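Local coordinates for DUF211 domain-containing protein (Archaeoglobus fulgidus DSM 4304, PDB 3BPD), which is of unknown function but binds magnesium ions and assembles as a heptamer of ferredoxin-like subunits, at residues 6-11 with 86-91. The protein carries 1 engineered substitution. Numbering follows the deposited sequence.
Sequences LRRLVL and KIIVES
A classic beta bulge, with R7 and R8 both opposite V83, turns two successive arginines of strand 6-16 toward the C-terminal tail 86-91. R8 meets E90 end-on in a salt bridge. R8 NH1 bonds E90 OE1 on its syn side at 3.0 Å, and R8 NH2 reaches E90 OE2 at 3.0 Å from above the carboxylate plane. Both oxygens lie in the guanidinium plane, yet the two flat groups are turned 37° apart. CG of R8 stands anti to the backbone N (chi1 -162°), and the chain extends toward the tail before bending at chi3. NH2 also pairs with E81 of strand 75-85, so one guanidinium joins two carboxylates. A leucine in place of R8 would probably leave the carboxylates of E81 and E90 without their shared positive partner. R7 bends the other way along the tail. Its NH2 donates to K86 O at 3.1 Å from above the carbonyl plane, while NH1 bonds G57 O. I88 CD1 lies over the centre of one R7 guanidinium face, 3.6 Å above it. ND2 of N38 of a second subunit donates to V89 O. The tail thus packs beside a bulged antiparallel strand pair of a ferredoxin-like sheet, at a subunit interface.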
loop_
_atom_site.group_PDB
_atom_site.type_symbol
_atom_site.label_atom_id
_atom_site.label_comp_id
_atom_site.label_asym_id
_atom_site.label_seq_id
_atom_site.Cartn_x
_atom_site.Cartn_y
_atom_site.Cartn_z
ATOM N N LEU F 6 9.842 -1.262 26.656
ATOM C CA LEU F 6 8.771 -0.620 25.924
ATOM C C LEU F 6 9.435 0.053 24.745
ATOM O O LEU F 6 10.486 0.671 24.893
ATOM C CB LEU F 6 8.070 0.424 26.784
ATOM C CG LEU F 6 7.325 -0.048 28.027
ATOM C CD1 LEU F 6 6.588 1.155 28.614
ATOM C CD2 LEU F 6 6.353 -1.180 27.684
ATOM N N ARG F 7 8.823 -0.055 23.576
ATOM C CA ARG F 7 9.412 0.537 22.396
ATOM C C ARG F 7 8.505 1.554 21.724
ATOM O O ARG F 7 8.983 2.519 21.117
ATOM C CB ARG F 7 9.814 -0.586 21.441
ATOM C CG ARG F 7 10.972 -1.433 22.004
ATOM C CD ARG F 7 12.336 -0.865 21.616
ATOM N NE ARG F 7 12.810 -1.482 20.378
ATOM C CZ ARG F 7 13.434 -0.832 19.400
ATOM N NH1 ARG F 7 13.663 0.469 19.509
ATOM N NH2 ARG F 7 13.819 -1.484 18.305
ATOM N N ARG F 8 7.197 1.358 21.853
ATOM C CA ARG F 8 6.239 2.277 21.254
ATOM C C ARG F 8 4.887 2.285 21.984
ATOM O O ARG F 8 4.372 1.246 22.407
ATOM C CB ARG F 8 6.041 1.929 19.771
ATOM C CG ARG F 8 5.417 3.050 18.948
ATOM C CD ARG F 8 5.266 2.646 17.493
ATOM N NE ARG F 8 4.254 1.610 17.331
ATOM C CZ ARG F 8 4.086 0.891 16.227
ATOM N NH1 ARG F 8 4.865 1.095 15.176
ATOM N NH2 ARG F 8 3.151 -0.046 16.183
ATOM N N LEU F 9 4.320 3.475 22.133
ATOM C CA LEU F 9 3.037 3.633 22.801
ATOM C C LEU F 9 2.116 4.551 21.991
ATOM O O LEU F 9 2.555 5.543 21.404
ATOM C CB LEU F 9 3.233 4.244 24.201
ATOM C CG LEU F 9 4.032 3.448 25.229
ATOM C CD1 LEU F 9 4.449 4.323 26.405
ATOM C CD2 LEU F 9 3.183 2.287 25.694
ATOM N N VAL F 10 0.839 4.207 21.928
ATOM C CA VAL F 10 -0.107 5.075 21.254
ATOM C C VAL F 10 -1.071 5.411 22.376
ATOM O O VAL F 10 -1.824 4.567 22.843
ATOM C CB VAL F 10 -0.838 4.380 20.075
ATOM C CG1 VAL F 10 -1.960 5.288 19.566
ATOM C CG2 VAL F 10 0.155 4.078 18.944
ATOM N N LEU F 11 -1.004 6.645 22.838
ATOM C CA LEU F 11 -1.848 7.072 23.930
ATOM C C LEU F 11 -3.015 7.956 23.521
ATOM O O LEU F 11 -2.855 8.908 22.768
ATOM C CB LEU F 11 -0.993 7.799 24.964
ATOM C CG LEU F 11 0.217 6.994 25.438
ATOM C CD1 LEU F 11 0.890 7.711 26.584
ATOM C CD2 LEU F 11 -0.229 5.605 25.871
ATOM N N LYS F 86 12.836 -6.508 21.249
ATOM C CA LYS F 86 13.953 -6.047 20.435
ATOM C C LYS F 86 13.494 -5.502 19.103
ATOM O O LYS F 86 14.084 -4.573 18.558
ATOM C CB LYS F 86 14.928 -7.196 20.187
ATOM C CG LYS F 86 15.328 -7.944 21.456
ATOM C CD LYS F 86 15.900 -9.320 21.135
ATOM C CE LYS F 86 16.190 -10.113 22.401
ATOM N NZ LYS F 86 16.626 -11.497 22.081
ATOM N N ILE F 87 12.426 -6.083 18.579
ATOM C CA ILE F 87 11.905 -5.688 17.282
ATOM C C ILE F 87 10.532 -5.036 17.361
ATOM O O ILE F 87 9.639 -5.544 18.036
ATOM C CB ILE F 87 11.819 -6.917 16.371
ATOM C CG1 ILE F 87 13.210 -7.522 16.209
ATOM C CG2 ILE F 87 11.244 -6.541 15.020
ATOM C CD1 ILE F 87 13.240 -8.782 15.340
ATOM N N ILE F 88 10.369 -3.915 16.667
ATOM C CA ILE F 88 9.094 -3.220 16.646
ATOM C C ILE F 88 8.140 -4.045 15.806
ATOM O O ILE F 88 8.144 -3.937 14.587
ATOM C CB ILE F 88 9.209 -1.839 15.974
ATOM C CG1 ILE F 88 10.260 -0.978 16.684
ATOM C CG2 ILE F 88 7.858 -1.168 15.957
ATOM C CD1 ILE F 88 9.952 -0.677 18.133
ATOM N N VAL F 89 7.330 -4.866 16.461
ATOM C CA VAL F 89 6.339 -5.716 15.787
ATOM C C VAL F 89 5.026 -4.961 15.544
ATOM O O VAL F 89 4.443 -4.415 16.476
ATOM C CB VAL F 89 6.021 -6.951 16.651
ATOM C CG1 VAL F 89 4.855 -7.711 16.076
ATOM C CG2 VAL F 89 7.259 -7.835 16.764
ATOM N N GLU F 90 4.558 -4.931 14.301
ATOM C CA GLU F 90 3.303 -4.240 13.983
ATOM C C GLU F 90 2.088 -5.128 14.255
ATOM O O GLU F 90 2.210 -6.346 14.395
ATOM C CB GLU F 90 3.280 -3.806 12.512
ATOM C CG GLU F 90 4.388 -2.851 12.114
ATOM C CD GLU F 90 4.285 -1.524 12.831
ATOM O OE1 GLU F 90 5.276 -0.767 12.812
ATOM O OE2 GLU F 90 3.214 -1.238 13.412
ATOM N N SER F 91 0.912 -4.514 14.326
ATOM C CA SER F 91 -0.315 -5.266 14.556
ATOM C C SER F 91 -0.805 -5.899 13.247
ATOM O O SER F 91 -0.926 -5.220 12.229
ATOM C CB SER F 91 -1.393 -4.342 15.124
ATOM O OG SER F 91 -2.613 -5.041 15.283
#